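Local coordinates for protein lactose Operon Repressor (Escherichia coli, PDB 1JYE) that probably represses transcription of the lactose operon by binding operator DNA through its lacI-family domain, working here as a truncated dimer, at residues 157-162 with 294-299. The protein carries 1 engineered substitution. Sequence-based numbering, arbitrary orientation.
Sequences NSIIFS and RLLGQT
Ile-159 of strand 158-161 meets helix 293-308 through both of its branches. A chi1 of -55° sets its CG1 beside the backbone N and turns CG2 anti to it; CG2 presses against Leu-296 CD1 at 3.5 Å, tighter than an ordinary methyl contact, and the two side chains run past each other in opposite directions. The longer branch carries Ile-159 CD1 to Thr-299 CG2, 4.0 Å away. The same torsion that places this threonine methyl (chi1 -54°) lets Thr-299 OG1 bond within its own helix, to Leu-295 O at 2.7 Å, from above the carbonyl plane and on the face opposite to the Thr-299 N-H. Leu-296 CD1 also lies 3.6 Å from Ile-159 O, a buried carbonyl oxygen without a hydrogen-bond partner. Ile-160 points away from the helix, and Phe-161 resumes the contact with the far end of its ring. Its CE2 approaches Leu-296 CD2 obliquely at 3.7 Å, while CZ reaches Leu-296 CB at 3.8 Å. An alanine in place of Phe-161 would probably leave CB and CD2 of Leu-296 without their aromatic neighbour and open a gap beside the helix. Leu-319 of strand 316-324 touches Ile-159, Phe-161 and Leu-296, and Ile-79 of helix 74-89 also touches Leu-296. Strand 158-161 and segment 294-299 run antiparallel at 175°, axes 9.4 Å apart, helix packing on sheet consistent with the alpha/beta periplasmic-binding-protein-like fold of LacI-family cores.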
# COMPACT_ATOMS: atom_id res chain seq x y z
N ASN A 157 -13.43 16.26 17.46
CA ASN A 157 -14.19 15.13 16.93
C ASN A 157 -13.19 14.16 16.33
O ASN A 157 -12.35 14.55 15.52
CB ASN A 157 -15.16 15.60 15.84
CG ASN A 157 -16.22 16.54 16.38
OD1 ASN A 157 -16.79 16.30 17.44
ND2 ASN A 157 -16.51 17.61 15.64
N SER A 158 -13.27 12.89 16.72
CA SER A 158 -12.32 11.91 16.22
C SER A 158 -12.81 10.48 16.28
O SER A 158 -13.78 10.15 16.96
CB SER A 158 -11.02 12.01 17.03
OG SER A 158 -11.26 11.69 18.40
N ILE A 159 -12.11 9.63 15.54
CA ILE A 159 -12.38 8.20 15.52
C ILE A 159 -11.00 7.57 15.43
O ILE A 159 -10.27 7.81 14.46
CB ILE A 159 -13.18 7.73 14.29
CG1 ILE A 159 -14.48 8.53 14.17
CG2 ILE A 159 -13.48 6.23 14.44
CD1 ILE A 159 -15.27 8.21 12.90
N ILE A 160 -10.62 6.79 16.43
CA ILE A 160 -9.33 6.12 16.39
C ILE A 160 -9.48 4.71 16.91
O ILE A 160 -10.49 4.37 17.53
CB ILE A 160 -8.24 6.86 17.22
CG1 ILE A 160 -8.55 6.74 18.71
CG2 ILE A 160 -8.15 8.32 16.79
CD1 ILE A 160 -7.42 7.23 19.60
N PHE A 161 -8.48 3.88 16.65
CA PHE A 161 -8.49 2.51 17.13
C PHE A 161 -8.02 2.49 18.58
O PHE A 161 -7.27 3.36 19.01
CB PHE A 161 -7.55 1.65 16.28
CG PHE A 161 -8.07 1.40 14.90
CD1 PHE A 161 -9.18 0.59 14.70
CD2 PHE A 161 -7.47 1.99 13.79
CE1 PHE A 161 -9.69 0.36 13.42
CE2 PHE A 161 -7.96 1.77 12.50
CZ PHE A 161 -9.08 0.95 12.32
N SER A 162 -8.48 1.50 19.33
CA SER A 162 -8.09 1.39 20.73
C SER A 162 -6.64 0.93 20.89
O SER A 162 -6.32 -0.25 20.75
CB SER A 162 -9.00 0.41 21.46
OG SER A 162 -8.59 0.26 22.81
N ARG A 294 -10.65 -0.22 6.66
CA ARG A 294 -11.81 -0.03 5.81
C ARG A 294 -12.97 0.49 6.65
O ARG A 294 -13.67 1.42 6.26
CB ARG A 294 -12.21 -1.35 5.15
CG ARG A 294 -13.29 -1.20 4.09
CD ARG A 294 -14.07 -2.50 3.90
NE ARG A 294 -15.34 -2.48 4.63
CZ ARG A 294 -15.47 -2.38 5.95
NH1 ARG A 294 -14.40 -2.28 6.72
NH2 ARG A 294 -16.67 -2.36 6.50
N LEU A 295 -13.16 -0.11 7.82
CA LEU A 295 -14.23 0.31 8.71
C LEU A 295 -14.00 1.75 9.15
O LEU A 295 -14.94 2.55 9.19
CB LEU A 295 -14.29 -0.61 9.94
CG LEU A 295 -15.35 -0.25 10.98
CD1 LEU A 295 -16.73 -0.33 10.36
CD2 LEU A 295 -15.23 -1.19 12.17
N LEU A 296 -12.76 2.09 9.48
CA LEU A 296 -12.44 3.45 9.92
C LEU A 296 -12.76 4.47 8.83
O LEU A 296 -13.42 5.48 9.09
CB LEU A 296 -10.96 3.55 10.29
CG LEU A 296 -10.47 4.95 10.67
CD1 LEU A 296 -11.22 5.46 11.90
CD2 LEU A 296 -8.97 4.91 10.93
N GLY A 297 -12.29 4.22 7.61
CA GLY A 297 -12.54 5.14 6.52
C GLY A 297 -14.02 5.28 6.23
O GLY A 297 -14.54 6.38 6.07
N GLN A 298 -14.71 4.14 6.15
CA GLN A 298 -16.15 4.15 5.89
C GLN A 298 -16.88 4.94 6.97
O GLN A 298 -17.68 5.83 6.67
CB GLN A 298 -16.67 2.71 5.88
CG GLN A 298 -18.15 2.56 5.57
CD GLN A 298 -18.63 1.14 5.79
OE1 GLN A 298 -18.85 0.71 6.92
NE2 GLN A 298 -18.77 0.39 4.70
N THR A 299 -16.60 4.62 8.22
CA THR A 299 -17.25 5.29 9.34
C THR A 299 -16.96 6.79 9.38
O THR A 299 -17.85 7.57 9.72
CB THR A 299 -16.83 4.64 10.68
OG1 THR A 299 -17.08 3.23 10.62
CG2 THR A 299 -17.64 5.23 11.83